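Side-chain contacts in prophenoloxidase b (Marsupenaeus japonicus, PDB 3WKY), which probably oxidises monophenols and o-diphenols after activation of this hemolymph proenzyme, a type 3 copper protein holding a dicopper-oxygen cluster: residues A[125-128]-A[129-132]; A[136-139]-A[140-143]; A[235-239]-A[240-244]. One frame throughout, in Å; residues are numbered along the deposited sequence.

Interaction 1 of 3, residues A[125-128]-A[129-132]; sequences DLSP and GDTP
Pro128 O is gripped twice by Thr131. The hydroxyl OG1 donates to Pro128 O at 2.7 Å, in the carbonyl plane, whereas Thr131 N reaches the same oxygen at 3.0 Å from well above that plane. The hydroxyl can do this because OG1 sits between the backbone N and the carbonyl carbon (chi1 59°), a position that points it back at Pro128 O, and CG2 lies against the same oxygen. One residue earlier Asp130 N binds Ser127 O at 2.8 Å, so two turns overlap and wind the chain through Pro128, Gly129 and Asp130. Ser127 adds two lesser ties: OG makes a weak bond to Gly129 N at 3.4 Å, and its backbone N donates to a water that in turn hydrogen-bonds to Asp130 OD2, which also rests 3.6 Å from Ser127 CB. Tyr117 and Tyr120 of helix 109-122 pack on Thr131, and Arg12 of helix 9-12 touches Asp130. The arrangement is that of a short 3-10 turn made of two overlapping type I turns, the first with Pro128 in its first turning position, entered by a weak bond of the ST-turn kind from Ser127 OG and bridged by one water.

Interaction 2 of 3, residues A[136-139]-A[140-143]; sequences TVLP and DRFV
Leu138 lies alongside Arg141, the two side chains pointing the same way, with Leu138 CB 3.9 Å from Arg141 CG. Its CD1 rides over one face of the guanidinium, 4.2 Å above the plane and over its centre, while CD2 comes to 4.0 Å from Asp140 OD2. With the leucine over that face, a buried ion pair forms at the edge: Arg141 bends at chi2 (-67°), and NH1 reaches Asp140 OD1 at 2.8 Å, the oxygen lying in the guanidinium plane and offering its syn lone pair. Asp140 OD2 is bonded to Tyr19 OH, and Arg141 NE pairs with Glu385; Arg141 is thus shared between two carboxylates, which probably holds the guanidinium against rotation. The carbonyl of Leu138 takes Arg141 N at 3.0 Å and is approached obliquely by the Phe142 ring, whose CD2 is 3.3 Å from Leu138 O. Pro139 follows, its carbonyl accepting from Phe142 N and, weakly, from Val143 N; Val143 CG2 packs against Pro139 O at 3.5 Å. The result is a 3-10 turn begun by proline. It comes directly after helix 134-137 and leads toward helix 145-160; Leu113 of helix 109-122 meets Leu138, Ala110 of that helix meets Arg141, and Phe142 packs against Met193, Asn196 and Ser197 of helix 193-205.

Interaction 3 of 3, residues A[235-239]-A[240-244]; sequences MERLS and LNLKP
Arg237 and Leu242 lie one over the other: Arg237 CB is 3.9 Å from Leu242 CB, and Leu242 CD1 stands 4.3 Å above the centre of one guanidinium face. The edge of the same group is used by a backbone carbonyl. A bend at chi3 (69°) swings Arg237 NE round to donate to Lys243 O at 2.7 Å, a nearly straight bond close to the guanidinium plane, and NH2 adds a weak one. NH1 pairs with Glu183 beyond the segments. With a leucine here, Lys243 O would probably lose both donors, Glu183 its charged mate, and the chain after the helix would be less firmly tied back. Leu238 crosses Pro244 at an angle, Leu238 CD2 to Pro244 CG at 4.1 Å, while Leu240 folds back so that its CG lies 3.3 Å from Glu236 O. Asn241 turns elsewhere, its ND2 bonding Asp309 O of the second subunit. The backbone wraps up the helix end: Arg237 O takes Leu242 N and Leu240 N from opposite faces of its plane, and Asn241 N binds Leu238 O at 3.2 Å. With Asn241 at positive phi (61°), this is a Schellman motif terminating helix 218-239, the Arg237–Leu242 packing spanning its closing bond.

How the interactions relate
From the N terminus, the three contacts come in series, neither nesting nor crossing, and each closes a short local turn. Interaction 1 turns the chain between helix 109-122 and helix 134-137; interaction 2 makes a second 3-10 turn just after the latter, before helix 145-160. These two meet directly, Pro132 CG packing on Val137 CG2 at 3.6 Å, and both lean on helix 109-122. Interaction 3 stands apart, its nearest atoms about 17 Å from interaction 2 and about 24 Å from interaction 1, on the other side of the chain's centre from the latter. There helix 218-239 ends against strands 501-509 and 588-598, and beside a second subunit.

Interaction 1 of 3, residues A[125-128]-A[129-132]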
ATOM      1  N   ASP A 125      14.037 -43.354 -39.959  1.00 29.91           N
ATOM      2  CA  ASP A 125      13.146 -44.198 -40.752  1.00 29.70           C
ATOM      3  C   ASP A 125      11.673 -43.883 -40.514  1.00 41.44           C
ATOM      4  O   ASP A 125      10.785 -44.571 -41.037  1.00 31.97           O
ATOM      5  CB  ASP A 125      13.443 -45.690 -40.528  1.00 33.55           C
ATOM      6  CG  ASP A 125      13.375 -46.095 -39.069  1.00 44.19           C
ATOM      7  OD1 ASP A 125      13.183 -45.215 -38.195  1.00 32.18           O
ATOM      8  OD2 ASP A 125      13.530 -47.306 -38.793  1.00 32.54           O
ATOM      9  N   LEU A 126      11.425 -42.831 -39.734  1.00 31.71           N
ATOM     10  CA  LEU A 126      10.066 -42.369 -39.458  1.00 23.46           C
ATOM     11  C   LEU A 126       9.911 -40.918 -39.886  1.00 24.05           C
ATOM     12  O   LEU A 126      10.868 -40.145 -39.842  1.00 29.40           O
ATOM     13  CB  LEU A 126       9.740 -42.509 -37.963  1.00 22.44           C
ATOM     14  CG  LEU A 126       9.628 -43.919 -37.384  1.00 25.99           C
ATOM     15  CD1 LEU A 126       9.267 -43.848 -35.899  1.00 26.31           C
ATOM     16  CD2 LEU A 126       8.592 -44.723 -38.162  1.00 28.89           C
ATOM     17  N   SER A 127       8.709 -40.560 -40.328  1.00 25.37           N
ATOM     18  CA  SER A 127       8.403 -39.192 -40.736  1.00 30.15           C
ATOM     19  C   SER A 127       7.299 -38.605 -39.852  1.00 25.55           C
ATOM     20  O   SER A 127       6.227 -39.197 -39.717  1.00 27.98           O
ATOM     21  CB  SER A 127       7.956 -39.162 -42.199  1.00 34.30           C
ATOM     22  OG  SER A 127       7.285 -37.950 -42.501  1.00 42.93           O
ATOM     23  N   PRO A 128       7.552 -37.418 -39.274  1.00 31.04           N
ATOM     24  CA  PRO A 128       6.606 -36.770 -38.347  1.00 26.03           C
ATOM     25  C   PRO A 128       5.258 -36.520 -39.013  1.00 22.81           C
ATOM     26  O   PRO A 128       4.218 -36.499 -38.343  1.00 25.84           O
ATOM     27  CB  PRO A 128       7.287 -35.430 -38.025  1.00 27.98           C
ATOM     28  CG  PRO A 128       8.736 -35.642 -38.349  1.00 35.17           C
ATOM     29  CD  PRO A 128       8.769 -36.616 -39.490  1.00 30.57           C
ATOM     30  N   GLY A 129       5.272 -36.348 -40.335  1.00 23.89           N
ATOM     31  CA  GLY A 129       4.046 -36.176 -41.090  1.00 24.60           C
ATOM     32  C   GLY A 129       3.122 -37.384 -41.011  1.00 26.38           C
ATOM     33  O   GLY A 129       1.930 -37.281 -41.311  1.00 30.19           O
ATOM     34  N   ASP A 130       3.664 -38.524 -40.598  1.00 26.87           N
ATOM     35  CA  ASP A 130       2.870 -39.743 -40.470  1.00 24.70           C
ATOM     36  C   ASP A 130       2.290 -39.937 -39.064  1.00 31.45           C
ATOM     37  O   ASP A 130       1.609 -40.930 -38.807  1.00 30.16           O
ATOM     38  CB  ASP A 130       3.709 -40.969 -40.849  1.00 28.67           C
ATOM     39  CG  ASP A 130       4.117 -40.964 -42.315  1.00 36.45           C
ATOM     40  OD1 ASP A 130       3.308 -40.503 -43.140  1.00 28.04           O
ATOM     41  OD2 ASP A 130       5.240 -41.407 -42.633  1.00 37.56           O
ATOM     42  N   THR A 131       2.567 -39.011 -38.146  1.00 30.23           N
ATOM     43  CA  THR A 131       1.947 -39.098 -36.823  1.00 23.32           C
ATOM     44  C   THR A 131       0.498 -38.640 -36.938  1.00 20.23           C
ATOM     45  O   THR A 131       0.179 -37.801 -37.776  1.00 26.78           O
ATOM     46  CB  THR A 131       2.689 -38.254 -35.764  1.00 21.23           C
ATOM     47  OG1 THR A 131       2.713 -36.884 -36.174  1.00 24.95           O
ATOM     48  CG2 THR A 131       4.106 -38.744 -35.587  1.00 23.63           C
ATOM     49  N   PRO A 132      -0.396 -39.195 -36.104  1.00 22.27           N
ATOM     50  CA  PRO A 132      -1.787 -38.734 -36.167  1.00 26.64           C
ATOM     51  C   PRO A 132      -1.886 -37.303 -35.653  1.00 24.68           C
ATOM     52  O   PRO A 132      -1.043 -36.912 -34.845  1.00 27.48           O
ATOM     53  CB  PRO A 132      -2.518 -39.682 -35.209  1.00 29.03           C
ATOM     54  CG  PRO A 132      -1.450 -40.204 -34.291  1.00 33.41           C
ATOM     55  CD  PRO A 132      -0.204 -40.277 -35.119  1.00 23.39           C
TER
HETATM   56  O   HOH W   1       6.850 -42.549 -41.041  1.00 33.46           O

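Interaction 2 of 3, residues A[136-139]-A[140-143]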
ATOM      1  N   THR A 136      -6.971 -35.737 -32.583  1.00 25.18           N
ATOM      2  CA  THR A 136      -7.641 -37.032 -32.761  1.00 23.24           C
ATOM      3  C   THR A 136      -7.179 -38.054 -31.727  1.00 25.40           C
ATOM      4  O   THR A 136      -7.817 -39.086 -31.539  1.00 32.32           O
ATOM      5  CB  THR A 136      -7.398 -37.616 -34.172  1.00 19.44           C
ATOM      6  OG1 THR A 136      -6.025 -38.016 -34.286  1.00 24.39           O
ATOM      7  CG2 THR A 136      -7.730 -36.584 -35.232  1.00 25.39           C
ATOM      8  N   VAL A 137      -6.063 -37.751 -31.064  1.00 20.94           N
ATOM      9  CA  VAL A 137      -5.451 -38.626 -30.067  1.00 21.96           C
ATOM     10  C   VAL A 137      -5.801 -38.176 -28.643  1.00 29.03           C
ATOM     11  O   VAL A 137      -6.119 -38.996 -27.783  1.00 23.95           O
ATOM     12  CB  VAL A 137      -3.911 -38.640 -30.230  1.00 27.77           C
ATOM     13  CG1 VAL A 137      -3.241 -39.399 -29.096  1.00 32.79           C
ATOM     14  CG2 VAL A 137      -3.525 -39.243 -31.570  1.00 31.96           C
ATOM     15  N   LEU A 138      -5.739 -36.867 -28.401  1.00 22.09           N
ATOM     16  CA  LEU A 138      -6.069 -36.312 -27.082  1.00 23.06           C
ATOM     17  C   LEU A 138      -7.103 -35.203 -27.221  1.00 22.72           C
ATOM     18  O   LEU A 138      -6.805 -34.042 -26.941  1.00 21.54           O
ATOM     19  CB  LEU A 138      -4.811 -35.750 -26.398  1.00 21.87           C
ATOM     20  CG  LEU A 138      -3.743 -36.709 -25.876  1.00 26.83           C
ATOM     21  CD1 LEU A 138      -2.538 -35.951 -25.324  1.00 22.53           C
ATOM     22  CD2 LEU A 138      -4.314 -37.633 -24.805  1.00 23.97           C
ATOM     23  N   PRO A 139      -8.324 -35.542 -27.670  1.00 24.19           N
ATOM     24  CA  PRO A 139      -9.307 -34.472 -27.856  1.00 18.18           C
ATOM     25  C   PRO A 139      -9.620 -33.695 -26.572  1.00 20.33           C
ATOM     26  O   PRO A 139     -10.024 -32.533 -26.680  1.00 20.28           O
ATOM     27  CB  PRO A 139     -10.560 -35.214 -28.367  1.00 19.82           C
ATOM     28  CG  PRO A 139     -10.316 -36.657 -28.080  1.00 24.96           C
ATOM     29  CD  PRO A 139      -8.843 -36.857 -28.101  1.00 22.64           C
ATOM     30  N   ASP A 140      -9.424 -34.308 -25.406  1.00 20.50           N
ATOM     31  CA  ASP A 140      -9.708 -33.644 -24.128  1.00 20.79           C
ATOM     32  C   ASP A 140      -8.857 -32.383 -23.928  1.00 23.14           C
ATOM     33  O   ASP A 140      -9.219 -31.516 -23.125  1.00 23.00           O
ATOM     34  CB  ASP A 140      -9.489 -34.595 -22.945  1.00 22.61           C
ATOM     35  CG  ASP A 140      -8.023 -34.983 -22.769  1.00 27.48           C
ATOM     36  OD1 ASP A 140      -7.251 -34.202 -22.169  1.00 24.22           O
ATOM     37  OD2 ASP A 140      -7.629 -36.073 -23.231  1.00 37.32           O
ATOM     38  N   ARG A 141      -7.735 -32.288 -24.646  1.00 21.73           N
ATOM     39  CA  ARG A 141      -6.844 -31.131 -24.530  1.00 23.53           C
ATOM     40  C   ARG A 141      -7.329 -29.914 -25.295  1.00 22.16           C
ATOM     41  O   ARG A 141      -6.804 -28.817 -25.091  1.00 18.99           O
ATOM     42  CB  ARG A 141      -5.413 -31.471 -24.989  1.00 18.69           C
ATOM     43  CG  ARG A 141      -4.715 -32.574 -24.189  1.00 20.68           C
ATOM     44  CD  ARG A 141      -4.411 -32.179 -22.741  1.00 16.33           C
ATOM     45  NE  ARG A 141      -3.280 -32.940 -22.217  1.00 19.39           N
ATOM     46  CZ  ARG A 141      -3.380 -34.119 -21.597  1.00 22.43           C
ATOM     47  NH1 ARG A 141      -4.564 -34.698 -21.422  1.00 26.10           N
ATOM     48  NH2 ARG A 141      -2.288 -34.728 -21.161  1.00 20.88           N
ATOM     49  N   PHE A 142      -8.330 -30.089 -26.164  1.00 19.05           N
ATOM     50  CA  PHE A 142      -8.724 -29.034 -27.095  1.00 17.52           C
ATOM     51  C   PHE A 142     -10.213 -28.694 -27.031  1.00 24.05           C
ATOM     52  O   PHE A 142     -10.639 -27.649 -27.522  1.00 28.99           O
ATOM     53  CB  PHE A 142      -8.345 -29.432 -28.536  1.00 19.04           C
ATOM     54  CG  PHE A 142      -6.923 -29.879 -28.674  1.00 18.46           C
ATOM     55  CD1 PHE A 142      -5.899 -28.945 -28.831  1.00 18.03           C
ATOM     56  CD2 PHE A 142      -6.601 -31.226 -28.625  1.00 19.74           C
ATOM     57  CE1 PHE A 142      -4.586 -29.350 -28.941  1.00 23.35           C
ATOM     58  CE2 PHE A 142      -5.280 -31.642 -28.734  1.00 15.97           C
ATOM     59  CZ  PHE A 142      -4.271 -30.697 -28.895  1.00 19.33           C
ATOM     60  N   VAL A 143     -10.994 -29.587 -26.433  1.00 19.21           N
ATOM     61  CA  VAL A 143     -12.454 -29.486 -26.443  1.00 20.65           C
ATOM     62  C   VAL A 143     -12.938 -29.303 -24.999  1.00 15.19           C
ATOM     63  O   VAL A 143     -12.483 -30.018 -24.110  1.00 21.23           O
ATOM     64  CB  VAL A 143     -13.070 -30.778 -27.044  1.00 26.00           C
ATOM     65  CG1 VAL A 143     -14.590 -30.736 -27.014  1.00 25.15           C
ATOM     66  CG2 VAL A 143     -12.556 -31.000 -28.478  1.00 24.90           C
TER

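Interaction 3 of 3, residues A[235-239]-A[240-244]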
ATOM      1  N   MET A 235      -0.731  -9.115 -34.250  1.00 14.57           N
ATOM      2  CA  MET A 235      -1.455  -8.707 -35.437  1.00 16.03           C
ATOM      3  C   MET A 235      -2.920  -9.071 -35.308  1.00 15.87           C
ATOM      4  O   MET A 235      -3.802  -8.347 -35.774  1.00 17.56           O
ATOM      5  CB  MET A 235      -0.839  -9.340 -36.690  1.00 19.29           C
ATOM      6  CG  MET A 235       0.616  -8.994 -36.827  1.00 16.12           C
ATOM      7  SD  MET A 235       1.338  -9.542 -38.390  1.00 17.98           S
ATOM      8  CE  MET A 235       3.039  -9.517 -37.862  1.00 17.30           C
ATOM      9  N   GLU A 236      -3.183 -10.190 -34.647  1.00 16.95           N
ATOM     10  CA  GLU A 236      -4.546 -10.589 -34.394  1.00 14.05           C
ATOM     11  C   GLU A 236      -5.192  -9.601 -33.398  1.00 15.99           C
ATOM     12  O   GLU A 236      -6.359  -9.203 -33.567  1.00 16.04           O
ATOM     13  CB  GLU A 236      -4.550 -12.030 -33.860  1.00 20.15           C
ATOM     14  CG  GLU A 236      -5.773 -12.837 -34.185  1.00 25.83           C
ATOM     15  CD  GLU A 236      -5.897 -13.247 -35.655  1.00 19.14           C
ATOM     16  OE1 GLU A 236      -4.987 -12.994 -36.496  1.00 20.66           O
ATOM     17  OE2 GLU A 236      -6.952 -13.831 -35.963  1.00 22.97           O
ATOM     18  N   ARG A 237      -4.439  -9.188 -32.374  1.00 17.30           N
ATOM     19  CA  ARG A 237      -4.972  -8.228 -31.395  1.00 14.66           C
ATOM     20  C   ARG A 237      -5.322  -6.890 -32.069  1.00 15.91           C
ATOM     21  O   ARG A 237      -6.405  -6.339 -31.859  1.00 17.40           O
ATOM     22  CB  ARG A 237      -3.990  -8.019 -30.236  1.00 16.70           C
ATOM     23  CG  ARG A 237      -3.747  -9.301 -29.403  1.00 14.53           C
ATOM     24  CD  ARG A 237      -2.723  -9.073 -28.280  1.00 15.56           C
ATOM     25  NE  ARG A 237      -3.259  -8.197 -27.234  1.00 15.48           N
ATOM     26  CZ  ARG A 237      -4.006  -8.614 -26.210  1.00 16.45           C
ATOM     27  NH1 ARG A 237      -4.334  -9.896 -26.083  1.00 14.36           N
ATOM     28  NH2 ARG A 237      -4.455  -7.737 -25.318  1.00 16.73           N
ATOM     29  N   LEU A 238      -4.405  -6.375 -32.878  1.00 15.16           N
ATOM     30  CA  LEU A 238      -4.677  -5.134 -33.613  1.00 19.18           C
ATOM     31  C   LEU A 238      -5.918  -5.280 -34.503  1.00 20.71           C
ATOM     32  O   LEU A 238      -6.725  -4.345 -34.612  1.00 19.80           O
ATOM     33  CB  LEU A 238      -3.453  -4.686 -34.433  1.00 18.40           C
ATOM     34  CG  LEU A 238      -2.250  -4.212 -33.601  1.00 21.89           C
ATOM     35  CD1 LEU A 238      -0.995  -4.058 -34.463  1.00 17.82           C
ATOM     36  CD2 LEU A 238      -2.554  -2.894 -32.884  1.00 20.52           C
ATOM     37  N   SER A 239      -6.083  -6.452 -35.120  1.00 17.98           N
ATOM     38  CA  SER A 239      -7.262  -6.721 -35.954  1.00 18.68           C
ATOM     39  C   SER A 239      -8.556  -6.635 -35.165  1.00 20.52           C
ATOM     40  O   SER A 239      -9.625  -6.430 -35.732  1.00 20.50           O
ATOM     41  CB  SER A 239      -7.182  -8.111 -36.603  1.00 19.16           C
ATOM     42  OG  SER A 239      -6.062  -8.228 -37.464  1.00 18.70           O
ATOM     43  N   LEU A 240      -8.459  -6.817 -33.852  1.00 16.60           N
ATOM     44  CA  LEU A 240      -9.631  -6.904 -33.001  1.00 17.67           C
ATOM     45  C   LEU A 240      -9.821  -5.640 -32.150  1.00 18.79           C
ATOM     46  O   LEU A 240     -10.631  -5.628 -31.215  1.00 20.26           O
ATOM     47  CB  LEU A 240      -9.477  -8.129 -32.087  1.00 14.51           C
ATOM     48  CG  LEU A 240      -9.570  -9.476 -32.808  1.00 21.72           C
ATOM     49  CD1 LEU A 240      -9.001 -10.611 -31.941  1.00 19.21           C
ATOM     50  CD2 LEU A 240     -11.011  -9.762 -33.135  1.00 18.49           C
ATOM     51  N   ASN A 241      -9.071  -4.587 -32.469  1.00 18.41           N
ATOM     52  CA  ASN A 241      -9.081  -3.358 -31.666  1.00 20.22           C
ATOM     53  C   ASN A 241      -8.626  -3.581 -30.226  1.00 23.63           C
ATOM     54  O   ASN A 241      -9.082  -2.893 -29.317  1.00 23.40           O
ATOM     55  CB  ASN A 241     -10.459  -2.667 -31.705  1.00 18.61           C
ATOM     56  CG  ASN A 241     -10.709  -1.955 -33.026  1.00 32.12           C
ATOM     57  OD1 ASN A 241      -9.788  -1.403 -33.612  1.00 31.16           O
ATOM     58  ND2 ASN A 241     -11.954  -1.978 -33.502  1.00 23.18           N
ATOM     59  N   LEU A 242      -7.730  -4.541 -30.023  1.00 18.30           N
ATOM     60  CA  LEU A 242      -7.077  -4.720 -28.725  1.00 18.03           C
ATOM     61  C   LEU A 242      -5.699  -4.073 -28.750  1.00 19.09           C
ATOM     62  O   LEU A 242      -5.091  -3.927 -29.809  1.00 20.65           O
ATOM     63  CB  LEU A 242      -6.927  -6.206 -28.389  1.00 16.61           C
ATOM     64  CG  LEU A 242      -8.204  -7.000 -28.168  1.00 23.71           C
ATOM     65  CD1 LEU A 242      -7.886  -8.496 -28.144  1.00 22.56           C
ATOM     66  CD2 LEU A 242      -8.868  -6.576 -26.870  1.00 24.17           C
ATOM     67  N   LYS A 243      -5.188  -3.689 -27.588  1.00 18.29           N
ATOM     68  CA  LYS A 243      -3.820  -3.184 -27.516  1.00 18.95           C
ATOM     69  C   LYS A 243      -2.867  -4.375 -27.597  1.00 15.99           C
ATOM     70  O   LYS A 243      -3.210  -5.464 -27.145  1.00 18.59           O
ATOM     71  CB  LYS A 243      -3.602  -2.438 -26.192  1.00 22.53           C
ATOM     72  CG  LYS A 243      -4.436  -1.159 -26.078  1.00 33.22           C
ATOM     73  CD  LYS A 243      -4.464  -0.618 -24.654  1.00 41.87           C
ATOM     74  CE  LYS A 243      -3.295   0.315 -24.378  1.00 59.54           C
ATOM     75  NZ  LYS A 243      -1.974  -0.381 -24.393  1.00 59.37           N
ATOM     76  N   PRO A 244      -1.677  -4.172 -28.184  1.00 16.44           N
ATOM     77  CA  PRO A 244      -0.638  -5.211 -28.271  1.00 14.25           C
ATOM     78  C   PRO A 244      -0.315  -5.764 -26.893  1.00 17.88           C
ATOM     79  O   PRO A 244      -0.466  -5.040 -25.904  1.00 17.26           O
ATOM     80  CB  PRO A 244       0.570  -4.443 -28.792  1.00 15.34           C
ATOM     81  CG  PRO A 244      -0.038  -3.338 -29.637  1.00 23.62           C
ATOM     82  CD  PRO A 244      -1.290  -2.939 -28.904  1.00 21.10           C
TER